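Local atomic coordinates of DUF3218 domain-containing protein (Pseudomonas aeruginosa, PDB entry 2IGS), a protein that is of unknown function, but is a largely helical member of a family grouped with the lysozyme clan. Residues A4-Y9 against G13-N18; I39-I44 against T100-N105. All coordinates share one frame; numbering follows the deposited sequence.

Contact 1 (A4-Y9 against G13-N18); sequences AEINIY and GQSLAN
Ile-6, Ser-15 and Ile-8 carry this contact, in which the N-terminal segment Ala-4 to Tyr-9 lies against the first turns of the helix it leads into. Ile-6 reaches the helix with its CD1 methyl. That methyl sits 3.5 Å from CG of Gln-14, and the two side chains cross at about a right angle. The same CD1 is 3.9 Å from ND2 of Asn-18, one turn further on. CG1 of Ile-6 stands between its own backbone N and carbonyl carbon (chi1 58°), and the extended chain carries CD1 out to the helix.

Ser-15 faces the backbone around Asn-7 and Ile-8. Its OG is 3.2 Å from N of Ile-8, but the angle is too poor for a hydrogen bond. The hydroxyl is instead hydrogen-bonded to the backbone O of Asn-11, just ahead of helix 12-27. CB of Ser-15 packs 4.0 Å from CG1 of Ile-8. Further along Ile-8, CD1 meets CD2 of Leu-16 at 3.9 Å. Across the segments the contact is therefore van der Waals packing.

The site lies at the surface, where the chain folds back beside helix 12-27. Helix 63-82 adjoins it, with Leu-69 against Ile-8 and Glu-72 against Leu-16. Helix 35-48 meets Leu-16 through Trp-42.

Contact 2 (I39-I44 against T100-N105); sequences IEAWDI and TSMAQN
Met-102, a selenomethionine, reaches from helix 87-113 to Ala-41 and Trp-42 on helix 35-48. It supplies the whole of one side of the contact. The backbones stay well apart, with the CA atoms of Ala-41 and Met-102 7.3 Å from each other. The side chain of Met-102 spans this distance.

The tight part is at the tip. CE of Met-102 lies over one face of the Trp-42 indole, 3.8 Å from the centroid of the five-membered ring and 27° off its normal. This is a CH-pi contact. The methyl is displaced toward the rim, and the ring atom closest to CE of Met-102 is CE2 of Trp-42 at 3.5 Å. The selenium approaches the same ring obliquely, 45° off the normal, in a Met-aromatic contact. SE of Met-102 is 3.4 Å from NE1 of Trp-42. A bend at the last torsion of Met-102 (chi3 -34°) turns CE back over the ring. The tip also touches Ala-41, whose CB is 3.8 Å from CE of Met-102.

Away from this tip the two segments do not meet. Several of their polar side chains have partners beyond the contact. Glu-40 forms a salt bridge with Lys-110, and Asp-43 forms one with Arg-47. Gln-104 is exposed to solvent, whereas Ala-41, Trp-42 and Met-102 are all buried. Helix 203-216 also borders the site, with Leu-211 against Ala-41 and Thr-208 against Met-102.

NE1 of Trp-42 gives its hydrogen bond to the backbone O of Thr-204, so the one polar atom of the indole is satisfied despite burial. That bond probably helps fix the ring's tilt. The chemistry across the helices is thus apolar and dispersive, a methyl over an aromatic face, with a polarisable selenium oblique to the same ring.

From the N terminus, contact 1 closes a short loop: only three residues separate 4-9 from 13-18. Contact 2 closes a far longer one, with 55 residues between 39-44 and 100-105. The two follow in series, neither nested nor crossed. They meet where helix 12-27 packs on helix 35-48. There, Gly-13 N probably donates a hydrogen bond to OD1 of Asp-43, and CB of Leu-16 packs on CE3 of Trp-42. Together they join the N-terminal segment at the surface, through helices 12-27 and 35-48, to helix 87-113, at a contact that is buried. Their centres are about 15 Å apart.

Contact 1 (A4-Y9 against G13-N18)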
loop_
_atom_site.group_PDB
_atom_site.type_symbol
_atom_site.label_atom_id
_atom_site.label_comp_id
_atom_site.label_asym_id
_atom_site.label_seq_id
_atom_site.Cartn_x
_atom_site.Cartn_y
_atom_site.Cartn_z
ATOM N N ALA F 4 32.201 45.748 -5.657
ATOM C CA ALA F 4 33.709 45.683 -5.765
ATOM C C ALA F 4 34.215 44.615 -6.772
ATOM O O ALA F 4 34.150 44.852 -7.987
ATOM C CB ALA F 4 34.381 45.553 -4.373
ATOM N N GLU F 5 34.691 43.459 -6.296
ATOM C CA GLU F 5 35.285 42.422 -7.177
ATOM C C GLU F 5 34.213 41.462 -7.704
ATOM O O GLU F 5 34.406 40.250 -7.791
ATOM C CB GLU F 5 36.410 41.669 -6.471
ATOM C CG GLU F 5 37.636 42.535 -6.145
ATOM C CD GLU F 5 38.788 42.393 -7.145
ATOM O OE1 GLU F 5 38.590 41.780 -8.225
ATOM O OE2 GLU F 5 39.903 42.906 -6.841
ATOM N N ILE F 6 33.084 42.049 -8.062
ATOM C CA ILE F 6 31.942 41.348 -8.595
ATOM C C ILE F 6 31.663 41.920 -9.967
ATOM O O ILE F 6 32.166 42.988 -10.326
ATOM C CB ILE F 6 30.694 41.539 -7.687
ATOM C CG1 ILE F 6 30.349 43.031 -7.517
ATOM C CG2 ILE F 6 30.920 40.863 -6.336
ATOM C CD1 ILE F 6 28.966 43.305 -6.993
ATOM N N ASN F 7 30.846 41.218 -10.735
ATOM C CA ASN F 7 30.335 41.755 -11.989
ATOM C C ASN F 7 28.915 41.252 -12.219
ATOM O O ASN F 7 28.516 40.248 -11.632
ATOM C CB ASN F 7 31.269 41.384 -13.139
ATOM C CG ASN F 7 31.267 39.898 -13.448
ATOM O OD1 ASN F 7 30.338 39.394 -14.028
ATOM N ND2 ASN F 7 32.345 39.215 -13.111
ATOM N N ILE F 8 28.183 41.938 -13.095
ATOM C CA ILE F 8 26.787 41.664 -13.346
ATOM C C ILE F 8 26.480 40.287 -13.949
ATOM O O ILE F 8 25.407 39.766 -13.727
ATOM C CB ILE F 8 26.117 42.789 -14.198
ATOM C CG1 ILE F 8 24.585 42.738 -13.993
ATOM C CG2 ILE F 8 26.591 42.721 -15.673
ATOM C CD1 ILE F 8 23.765 43.863 -14.626
ATOM N N TYR F 9 27.409 39.698 -14.701
ATOM C CA TYR F 9 27.157 38.365 -15.289
ATOM C C TYR F 9 27.196 37.249 -14.234
ATOM O O TYR F 9 26.368 36.345 -14.270
ATOM C CB TYR F 9 28.166 38.006 -16.378
ATOM C CG TYR F 9 28.279 38.960 -17.532
ATOM C CD1 TYR F 9 27.424 38.854 -18.629
ATOM C CD2 TYR F 9 29.264 39.955 -17.544
ATOM C CE1 TYR F 9 27.534 39.725 -19.713
ATOM C CE2 TYR F 9 29.389 40.832 -18.625
ATOM C CZ TYR F 9 28.503 40.708 -19.701
ATOM O OH TYR F 9 28.601 41.542 -20.778
ATOM N N GLY F 13 22.770 39.558 -8.842
ATOM C CA GLY F 13 21.982 39.957 -7.684
ATOM C C GLY F 13 22.679 41.060 -6.922
ATOM O O GLY F 13 22.095 42.097 -6.648
ATOM N N GLN F 14 23.936 40.823 -6.584
ATOM C CA GLN F 14 24.720 41.815 -5.866
ATOM C C GLN F 14 24.886 43.106 -6.670
ATOM O O GLN F 14 24.718 44.193 -6.127
ATOM C CB GLN F 14 26.073 41.250 -5.452
ATOM C CG GLN F 14 26.824 42.172 -4.527
ATOM C CD GLN F 14 27.508 41.435 -3.415
ATOM O OE1 GLN F 14 27.769 40.216 -3.498
ATOM N NE2 GLN F 14 27.808 42.162 -2.349
ATOM N N SER F 15 25.226 42.976 -7.948
ATOM C CA SER F 15 25.341 44.122 -8.854
ATOM C C SER F 15 24.078 44.960 -8.894
ATOM O O SER F 15 24.125 46.156 -8.631
ATOM C CB SER F 15 25.695 43.668 -10.273
ATOM O OG SER F 15 26.956 43.021 -10.300
ATOM N N LEU F 16 22.942 44.343 -9.207
ATOM C CA LEU F 16 21.697 45.118 -9.324
ATOM C C LEU F 16 21.221 45.638 -7.970
ATOM O O LEU F 16 20.752 46.777 -7.873
ATOM C CB LEU F 16 20.609 44.308 -10.027
ATOM C CG LEU F 16 20.913 43.860 -11.464
ATOM C CD1 LEU F 16 20.029 42.704 -11.894
ATOM C CD2 LEU F 16 20.807 45.026 -12.433
ATOM N N ALA F 17 21.359 44.816 -6.928
ATOM C CA ALA F 17 21.143 45.266 -5.553
ATOM C C ALA F 17 21.898 46.558 -5.233
ATOM O O ALA F 17 21.357 47.447 -4.577
ATOM C CB ALA F 17 21.538 44.183 -4.567
ATOM N N ASN F 18 23.145 46.652 -5.693
ATOM C CA ASN F 18 23.994 47.815 -5.424
ATOM C C ASN F 18 23.419 49.097 -5.996
ATOM O O ASN F 18 23.436 50.132 -5.339
ATOM C CB ASN F 18 25.424 47.578 -5.929
ATOM C CG ASN F 18 26.256 46.787 -4.946
ATOM O OD1 ASN F 18 25.780 46.430 -3.864
ATOM N ND2 ASN F 18 27.510 46.518 -5.302
#

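Contact 2 (I39-I44 against T100-N105)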
loop_
_atom_site.group_PDB
_atom_site.type_symbol
_atom_site.label_atom_id
_atom_site.label_comp_id
_atom_site.label_asym_id
_atom_site.label_seq_id
_atom_site.Cartn_x
_atom_site.Cartn_y
_atom_site.Cartn_z
ATOM N N ILE F 39 19.707 40.375 -3.274
ATOM C CA ILE F 39 20.782 39.633 -3.953
ATOM C C ILE F 39 20.326 38.199 -4.281
ATOM O O ILE F 39 20.470 37.745 -5.428
ATOM C CB ILE F 39 22.122 39.588 -3.134
ATOM C CG1 ILE F 39 22.655 40.995 -2.820
ATOM C CG2 ILE F 39 23.178 38.805 -3.898
ATOM C CD1 ILE F 39 23.483 41.092 -1.516
ATOM N N GLU F 40 19.775 37.505 -3.274
ATOM C CA GLU F 40 19.337 36.123 -3.422
ATOM C C GLU F 40 18.246 35.948 -4.486
ATOM O O GLU F 40 18.323 35.041 -5.306
ATOM C CB GLU F 40 18.882 35.524 -2.077
ATOM C CG GLU F 40 18.576 34.040 -2.193
ATOM C CD GLU F 40 18.208 33.371 -0.886
ATOM O OE1 GLU F 40 18.261 34.032 0.163
ATOM O OE2 GLU F 40 17.830 32.178 -0.920
ATOM N N ALA F 41 17.237 36.809 -4.464
ATOM C CA ALA F 41 16.159 36.790 -5.476
ATOM C C ALA F 41 16.701 36.960 -6.899
ATOM O O ALA F 41 16.341 36.217 -7.809
ATOM C CB ALA F 41 15.122 37.886 -5.166
ATOM N N TRP F 42 17.576 37.941 -7.094
ATOM C CA TRP F 42 18.046 38.281 -8.452
ATOM C C TRP F 42 19.209 37.390 -8.932
ATOM O O TRP F 42 19.567 37.409 -10.101
ATOM C CB TRP F 42 18.352 39.786 -8.546
ATOM C CG TRP F 42 17.072 40.637 -8.574
ATOM C CD1 TRP F 42 15.804 40.218 -8.937
ATOM C CD2 TRP F 42 16.958 42.046 -8.295
ATOM N NE1 TRP F 42 14.917 41.275 -8.891
ATOM C CE2 TRP F 42 15.591 42.403 -8.483
ATOM C CE3 TRP F 42 17.871 43.035 -7.875
ATOM C CZ2 TRP F 42 15.117 43.707 -8.265
ATOM C CZ3 TRP F 42 17.401 44.340 -7.674
ATOM C CH2 TRP F 42 16.029 44.661 -7.880
ATOM N N ASP F 43 19.784 36.598 -8.027
ATOM C CA ASP F 43 20.645 35.470 -8.423
ATOM C C ASP F 43 19.882 34.227 -8.917
ATOM O O ASP F 43 20.476 33.350 -9.554
ATOM C CB ASP F 43 21.600 35.066 -7.275
ATOM C CG ASP F 43 22.799 36.020 -7.126
ATOM O OD1 ASP F 43 23.077 36.844 -8.033
ATOM O OD2 ASP F 43 23.475 35.942 -6.078
ATOM N N ILE F 44 18.581 34.153 -8.630
ATOM C CA ILE F 44 17.772 32.956 -8.935
ATOM C C ILE F 44 17.956 32.393 -10.367
ATOM O O ILE F 44 18.331 31.233 -10.491
ATOM C CB ILE F 44 16.257 33.085 -8.512
ATOM C CG1 ILE F 44 16.097 33.107 -6.978
ATOM C CG2 ILE F 44 15.435 31.934 -9.065
ATOM C CD1 ILE F 44 14.659 33.306 -6.516
ATOM N N THR F 100 10.312 45.596 -1.001
ATOM C CA THR F 100 9.537 45.066 0.120
ATOM C C THR F 100 8.881 43.736 -0.241
ATOM O O THR F 100 9.008 42.780 0.506
ATOM C CB THR F 100 8.466 46.077 0.600
ATOM O OG1 THR F 100 9.099 47.286 1.047
ATOM C CG2 THR F 100 7.680 45.530 1.751
ATOM N N SER F 101 8.211 43.679 -1.393
ATOM C CA SER F 101 7.383 42.533 -1.757
ATOM C C SER F 101 8.234 41.301 -2.053
ATOM O O SER F 101 7.914 40.203 -1.592
ATOM C CB SER F 101 6.427 42.872 -2.922
ATOM O OG SER F 101 6.740 42.190 -4.138
HETATM N N MSE F 102 9.331 41.484 -2.792
HETATM C CA MSE F 102 10.281 40.404 -3.015
HETATM C C MSE F 102 10.853 39.823 -1.741
HETATM O O MSE F 102 11.041 38.618 -1.664
HETATM C CB MSE F 102 11.427 40.845 -3.904
HETATM C CG MSE F 102 11.085 40.834 -5.359
HETATM SE SE MSE F 102 12.625 40.604 -6.489
HETATM C CE MSE F 102 13.980 41.545 -5.467
ATOM N N ALA F 103 11.131 40.670 -0.749
ATOM C CA ALA F 103 11.726 40.217 0.500
ATOM C C ALA F 103 10.744 39.316 1.235
ATOM O O ALA F 103 11.100 38.227 1.658
ATOM C CB ALA F 103 12.122 41.413 1.369
ATOM N N GLN F 104 9.497 39.778 1.347
ATOM C CA GLN F 104 8.418 39.051 2.009
ATOM C C GLN F 104 8.075 37.747 1.289
ATOM O O GLN F 104 7.905 36.704 1.938
ATOM C CB GLN F 104 7.172 39.943 2.163
ATOM C CG GLN F 104 7.360 41.092 3.170
ATOM C CD GLN F 104 6.276 42.175 3.105
ATOM O OE1 GLN F 104 5.560 42.311 2.104
ATOM N NE2 GLN F 104 6.165 42.964 4.179
ATOM N N ASN F 105 7.993 37.798 -0.038
ATOM C CA ASN F 105 7.654 36.606 -0.812
ATOM C C ASN F 105 8.729 35.525 -0.735
ATOM O O ASN F 105 8.420 34.353 -0.488
ATOM C CB ASN F 105 7.220 36.956 -2.242
ATOM C CG ASN F 105 5.827 37.629 -2.274
ATOM O OD1 ASN F 105 4.939 37.270 -1.490
ATOM N ND2 ASN F 105 5.644 38.617 -3.162
#